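Local structure of lysozyme (Meretrix lusoria, 4PJ2) at residues S12-M17 and L84-F89; F38-A43 and L67-Y72. The protein hydrolyses the beta-1,4 linkages of peptidoglycan and has chitinase activity, lysing the Gram-positive bacterium Micrococcus luteus. One frame throughout, in Å; residues are numbered along the deposited sequence.

Overall arrangement
Interactions 1 and 2 lie in the buried interior of one lysozyme domain, their centres about 13 Å apart. Along the chain the order is 12-17, 38-43, 67-72 and 84-89, so interaction 2 is nested inside the loop closed by interaction 1. Interaction 1 joins helix 8-19 to helix 86-95; interaction 2 sets the chain around strand 40-41 of the small antiparallel sheet against helix 62-76, the helix preceding 86-95. The two meet where Ile-14 CG2 approaches Phe-38 CD2 at 3.9 Å. One continuous apolar core thus links the helices with the edge of the sheet, next to the substrate-binding residue His-93 and near the predicted proton donor Glu-18.

Interaction 1 (S12-M17 and L84-F89); sequences SCICKM and LRCEGF
Ile-14 and Cys-86 meet where two helices of the lysozyme core face each other: 8-19, which carries the predicted proton donor Glu-18 near its C-terminal end, and the first turn of 86-95. Their CA atoms, the nearest pair between the segments, are 8.7 Å apart, and the gap is bridged mainly by the isoleucine. Its CG1 branch lies anti to the carbonyl carbon (chi1 -64°) and runs on extended, carrying CD1 across to the neighbouring helix. There CD1 comes within 4.5 Å of Cys-86 SG and within 4.3 Å of the backbone C of Phe-89, so a single methyl touches a sulfur and the main chain three residues on, the two approached at nearly a right angle. The Phe-89 ring heads away from helix 8-19 to pack on Ile-5, Val-6 and Ala-77; its CB stays 4.7 Å from Ile-14 CD1. The sulfur itself is half of the disulfide to Cys-10, one turn before Ile-14, and a covalent link therefore joins the same two helices beside the apolar contact. Arg-85 is the N-cap of helix 86-95, and the turn that presents Cys-86 and Phe-89 is closed by Phe-89 N bonding to Arg-85 O at 3.0 Å. Ile-14 also touches Ala-90 and His-93 on that helix and Tyr-108 on helix 106-112. The disulfide thus fixes the two helices together covalently, while the methyl contacts of Ile-14 are loose, non-directional apolar packing beside it.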
loop_
_atom_site.group_PDB
_atom_site.type_symbol
_atom_site.label_atom_id
_atom_site.label_comp_id
_atom_site.label_asym_id
_atom_site.label_seq_id
_atom_site.Cartn_x
_atom_site.Cartn_y
_atom_site.Cartn_z
ATOM N N SER D 12 -14.154 18.574 -1.951
ATOM C CA SER D 12 -14.953 18.796 -0.759
ATOM C C SER D 12 -15.568 17.485 -0.260
ATOM O O SER D 12 -15.556 17.194 0.942
ATOM C CB SER D 12 -16.033 19.842 -1.069
ATOM O OG SER D 12 -16.909 20.045 0.036
ATOM N N CYS D 13 -16.131 16.705 -1.173
ATOM C CA CYS D 13 -16.741 15.443 -0.794
ATOM C C CYS D 13 -15.714 14.468 -0.237
ATOM O O CYS D 13 -15.987 13.784 0.757
ATOM C CB CYS D 13 -17.507 14.842 -1.975
ATOM S SG CYS D 13 -18.991 15.793 -2.420
ATOM N N ILE D 14 -14.531 14.392 -0.850
ATOM C CA ILE D 14 -13.489 13.529 -0.316
ATOM C C ILE D 14 -13.064 14.014 1.065
ATOM O O ILE D 14 -12.868 13.214 1.976
ATOM C CB ILE D 14 -12.262 13.464 -1.253
ATOM C CG1 ILE D 14 -12.673 12.821 -2.584
ATOM C CG2 ILE D 14 -11.121 12.690 -0.576
ATOM C CD1 ILE D 14 -11.613 12.895 -3.699
ATOM N N CYS D 15 -12.918 15.322 1.216
ATOM C CA CYS D 15 -12.557 15.901 2.501
ATOM C C CYS D 15 -13.600 15.521 3.561
ATOM O O CYS D 15 -13.255 15.032 4.627
ATOM C CB CYS D 15 -12.424 17.416 2.336
ATOM S SG CYS D 15 -11.532 18.269 3.648
ATOM N N LYS D 16 -14.876 15.691 3.242
ATOM C CA LYS D 16 -15.934 15.327 4.188
ATOM C C LYS D 16 -15.904 13.840 4.524
ATOM O O LYS D 16 -16.055 13.442 5.678
ATOM C CB LYS D 16 -17.297 15.718 3.622
ATOM C CG LYS D 16 -17.528 17.223 3.616
ATOM C CD LYS D 16 -18.861 17.615 3.002
ATOM C CE LYS D 16 -19.019 19.137 2.971
ATOM N NZ LYS D 16 -20.365 19.596 2.508
ATOM N N MET D 17 -15.666 13.016 3.514
ATOM C CA MET D 17 -15.585 11.573 3.708
ATOM C C MET D 17 -14.467 11.197 4.669
ATOM O O MET D 17 -14.656 10.344 5.533
ATOM C CB MET D 17 -15.324 10.902 2.352
ATOM C CG MET D 17 -15.324 9.375 2.364
ATOM S SD MET D 17 -16.922 8.740 2.983
ATOM C CE MET D 17 -16.643 6.989 2.646
ATOM N N LEU D 84 -11.774 10.221 -15.293
ATOM C CA LEU D 84 -11.264 11.479 -14.739
ATOM C C LEU D 84 -12.398 12.347 -14.226
ATOM O O LEU D 84 -12.728 13.410 -14.768
ATOM C CB LEU D 84 -10.391 12.210 -15.767
ATOM C CG LEU D 84 -9.224 11.371 -16.283
ATOM C CD1 LEU D 84 -8.438 12.144 -17.332
ATOM C CD2 LEU D 84 -8.319 10.930 -15.144
ATOM N N ARG D 85 -13.003 11.842 -13.164
ATOM C CA ARG D 85 -14.042 12.528 -12.424
ATOM C C ARG D 85 -14.009 11.935 -11.031
ATOM O O ARG D 85 -13.205 11.042 -10.743
ATOM C CB ARG D 85 -15.401 12.323 -13.065
ATOM C CG ARG D 85 -15.775 10.884 -13.362
ATOM C CD ARG D 85 -17.176 10.850 -13.929
ATOM N NE ARG D 85 -17.499 9.598 -14.600
ATOM C CZ ARG D 85 -18.547 9.450 -15.405
ATOM N NH1 ARG D 85 -19.362 10.474 -15.637
ATOM N NH2 ARG D 85 -18.787 8.281 -15.982
ATOM N N CYS D 86 -14.903 12.402 -10.163
ATOM C CA CYS D 86 -14.774 12.085 -8.755
ATOM C C CYS D 86 -14.835 10.592 -8.460
ATOM O O CYS D 86 -14.106 10.134 -7.586
ATOM C CB CYS D 86 -15.810 12.858 -7.936
ATOM S SG CYS D 86 -15.299 13.050 -6.195
ATOM N N GLU D 87 -15.640 9.820 -9.189
ATOM C CA GLU D 87 -15.690 8.381 -8.938
ATOM C C GLU D 87 -14.274 7.818 -9.007
ATOM O O GLU D 87 -13.863 7.045 -8.144
ATOM C CB GLU D 87 -16.586 7.615 -9.921
ATOM C CG GLU D 87 -16.531 6.094 -9.645
ATOM C CD GLU D 87 -17.228 5.228 -10.675
ATOM O OE1 GLU D 87 -17.605 5.736 -11.751
ATOM O OE2 GLU D 87 -17.377 4.013 -10.401
ATOM N N GLY D 88 -13.521 8.216 -10.030
ATOM C CA GLY D 88 -12.150 7.768 -10.182
ATOM C C GLY D 88 -11.235 8.326 -9.110
ATOM O O GLY D 88 -10.499 7.583 -8.447
ATOM N N PHE D 89 -11.280 9.639 -8.924
ATOM C CA PHE D 89 -10.345 10.296 -8.017
ATOM C C PHE D 89 -10.562 9.867 -6.565
ATOM O O PHE D 89 -9.606 9.665 -5.828
ATOM C CB PHE D 89 -10.437 11.816 -8.121
ATOM C CG PHE D 89 -10.134 12.371 -9.504
ATOM C CD1 PHE D 89 -10.965 13.334 -10.064
ATOM C CD2 PHE D 89 -9.009 11.964 -10.226
ATOM C CE1 PHE D 89 -10.697 13.861 -11.324
ATOM C CE2 PHE D 89 -8.739 12.504 -11.500
ATOM C CZ PHE D 89 -9.584 13.448 -12.034
#

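Interaction 2 (F38-A43 and L67-Y72); sequences FQIKEA and LCVQNY
In Phe-38 the ring lies anti to the carbonyl carbon (chi1 -70°), and in Val-69 CG2 takes the same position beside its own backbone N; together these torsions bring the methyl over a face of the ring. Val-69 CG2 is 3.9 Å from Phe-38 CG and sits 26° off the ring normal in a CH-pi contact, the two side chains crossing at about a right angle. Ile-40 reaches the same helix two residues on. Its CD1, at the end of the CG1 branch, lies 4.0 Å from Cys-68 SG and just as near that cysteine's CB, while Val-69 CG2 is 4.4 Å from the same Ile-40 CD1. The sulfur is bonded to Cys-48, tying helix 62-76 to the chain just after helix 42-47. Gln-39 and Ile-40 both face Cys-35, which fits a G1 beta bulge.

Substrate-binding residues flank this core: Phe-38 O is paired with the His-93 side chain, Tyr-72 stacks on Tyr-44 and bonds through OH to Ser-28 of the bound Putative exported protein, and Lys-41 NZ bonds to Ser-83, Gly-85 and Ser-88 of that same chain. Direct contact between the segments is apolar and, apart from the CH-pi approach, non-directional; it lies beside the disulfide of Cys-68, within the same two segments that supply Lys-41 and Tyr-72.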
loop_
_atom_site.group_PDB
_atom_site.type_symbol
_atom_site.label_atom_id
_atom_site.label_comp_id
_atom_site.label_asym_id
_atom_site.label_seq_id
_atom_site.Cartn_x
_atom_site.Cartn_y
_atom_site.Cartn_z
ATOM N N PHE D 38 -7.331 15.194 4.554
ATOM C CA PHE D 38 -7.517 14.164 3.530
ATOM C C PHE D 38 -6.959 12.812 3.963
ATOM O O PHE D 38 -6.955 11.868 3.180
ATOM C CB PHE D 38 -6.898 14.609 2.193
ATOM C CG PHE D 38 -7.654 15.724 1.535
ATOM C CD1 PHE D 38 -7.356 17.049 1.817
ATOM C CD2 PHE D 38 -8.707 15.444 0.676
ATOM C CE1 PHE D 38 -8.069 18.077 1.208
ATOM C CE2 PHE D 38 -9.424 16.462 0.076
ATOM C CZ PHE D 38 -9.112 17.778 0.350
ATOM N N GLN D 39 -6.496 12.708 5.211
ATOM C CA GLN D 39 -5.960 11.451 5.752
ATOM C C GLN D 39 -4.872 10.875 4.826
ATOM O O GLN D 39 -4.960 9.746 4.335
ATOM C CB GLN D 39 -7.096 10.460 5.978
ATOM C CG GLN D 39 -7.993 10.861 7.145
ATOM C CD GLN D 39 -7.267 10.748 8.467
ATOM O OE1 GLN D 39 -7.067 9.645 8.979
ATOM N NE2 GLN D 39 -6.830 11.877 9.006
ATOM N N ILE D 40 -3.838 11.684 4.644
ATOM C CA ILE D 40 -2.707 11.374 3.771
ATOM C C ILE D 40 -1.612 10.693 4.576
ATOM O O ILE D 40 -1.269 11.144 5.676
ATOM C CB ILE D 40 -2.163 12.689 3.148
ATOM C CG1 ILE D 40 -3.142 13.193 2.089
ATOM C CG2 ILE D 40 -0.772 12.494 2.540
ATOM C CD1 ILE D 40 -2.857 14.608 1.613
ATOM N N LYS D 41 -1.078 9.598 4.037
ATOM C CA LYS D 41 0.050 8.916 4.654
ATOM C C LYS D 41 1.351 9.335 3.981
ATOM O O LYS D 41 1.350 9.985 2.935
ATOM C CB LYS D 41 -0.136 7.399 4.578
ATOM C CG LYS D 41 -1.357 6.933 5.344
ATOM C CD LYS D 41 -1.528 5.430 5.361
ATOM C CE LYS D 41 -1.782 4.922 3.949
ATOM N NZ LYS D 41 -2.251 3.522 3.912
ATOM N N GLU D 42 2.466 8.970 4.590
ATOM C CA GLU D 42 3.769 9.420 4.139
ATOM C C GLU D 42 4.051 9.010 2.689
ATOM O O GLU D 42 4.565 9.799 1.904
ATOM C CB GLU D 42 4.864 8.889 5.065
ATOM C CG GLU D 42 6.208 9.551 4.820
ATOM C CD GLU D 42 7.253 9.152 5.836
ATOM O OE1 GLU D 42 7.007 8.199 6.603
ATOM O OE2 GLU D 42 8.320 9.799 5.866
ATOM N N ALA D 43 3.720 7.772 2.333
ATOM C CA ALA D 43 3.969 7.278 0.982
ATOM C C ALA D 43 3.237 8.117 -0.054
ATOM O O ALA D 43 3.734 8.352 -1.164
ATOM C CB ALA D 43 3.553 5.830 0.861
ATOM N N LEU D 67 -3.448 20.177 -2.619
ATOM C CA LEU D 67 -2.459 20.217 -3.696
ATOM C C LEU D 67 -1.847 18.835 -3.857
ATOM O O LEU D 67 -1.625 18.361 -4.969
ATOM C CB LEU D 67 -1.349 21.231 -3.400
ATOM C CG LEU D 67 -0.223 21.286 -4.441
ATOM C CD1 LEU D 67 -0.762 21.641 -5.818
ATOM C CD2 LEU D 67 0.863 22.265 -4.029
ATOM N N CYS D 68 -1.569 18.188 -2.735
ATOM C CA CYS D 68 -1.022 16.848 -2.767
ATOM C C CYS D 68 -1.988 15.901 -3.481
ATOM O O CYS D 68 -1.573 15.136 -4.348
ATOM C CB CYS D 68 -0.733 16.391 -1.337
ATOM S SG CYS D 68 0.013 14.745 -1.219
ATOM N N VAL D 69 -3.273 15.970 -3.146
ATOM C CA VAL D 69 -4.277 15.158 -3.815
ATOM C C VAL D 69 -4.304 15.458 -5.316
ATOM O O VAL D 69 -4.303 14.537 -6.134
ATOM C CB VAL D 69 -5.680 15.371 -3.209
ATOM C CG1 VAL D 69 -6.720 14.577 -3.977
ATOM C CG2 VAL D 69 -5.689 14.970 -1.747
ATOM N N GLN D 70 -4.298 16.739 -5.684
ATOM C CA GLN D 70 -4.249 17.117 -7.096
ATOM C C GLN D 70 -3.035 16.507 -7.806
ATOM O O GLN D 70 -3.158 15.972 -8.916
ATOM C CB GLN D 70 -4.224 18.641 -7.256
ATOM C CG GLN D 70 -5.507 19.344 -6.848
ATOM C CD GLN D 70 -6.630 19.199 -7.861
ATOM O OE1 GLN D 70 -6.603 18.331 -8.725
ATOM N NE2 GLN D 70 -7.623 20.067 -7.756
ATOM N N ASN D 71 -1.863 16.611 -7.187
ATOM C CA ASN D 71 -0.638 16.060 -7.767
ATOM C C ASN D 71 -0.680 14.541 -7.851
ATOM O O ASN D 71 -0.194 13.973 -8.814
ATOM C CB ASN D 71 0.606 16.449 -6.972
ATOM C CG ASN D 71 0.946 17.911 -7.075
ATOM O OD1 ASN D 71 0.423 18.631 -7.920
ATOM N ND2 ASN D 71 1.859 18.355 -6.232
ATOM N N TYR D 72 -1.233 13.881 -6.835
ATOM C CA TYR D 72 -1.373 12.433 -6.831
ATOM C C TYR D 72 -2.247 11.958 -7.988
ATOM O O TYR D 72 -1.899 11.006 -8.695
ATOM C CB TYR D 72 -1.971 11.986 -5.508
ATOM C CG TYR D 72 -1.741 10.529 -5.180
ATOM C CD1 TYR D 72 -2.698 9.561 -5.458
ATOM C CD2 TYR D 72 -0.574 10.122 -4.547
ATOM C CE1 TYR D 72 -2.493 8.226 -5.118
ATOM C CE2 TYR D 72 -0.362 8.787 -4.216
ATOM C CZ TYR D 72 -1.317 7.843 -4.505
ATOM O OH TYR D 72 -1.105 6.522 -4.145
#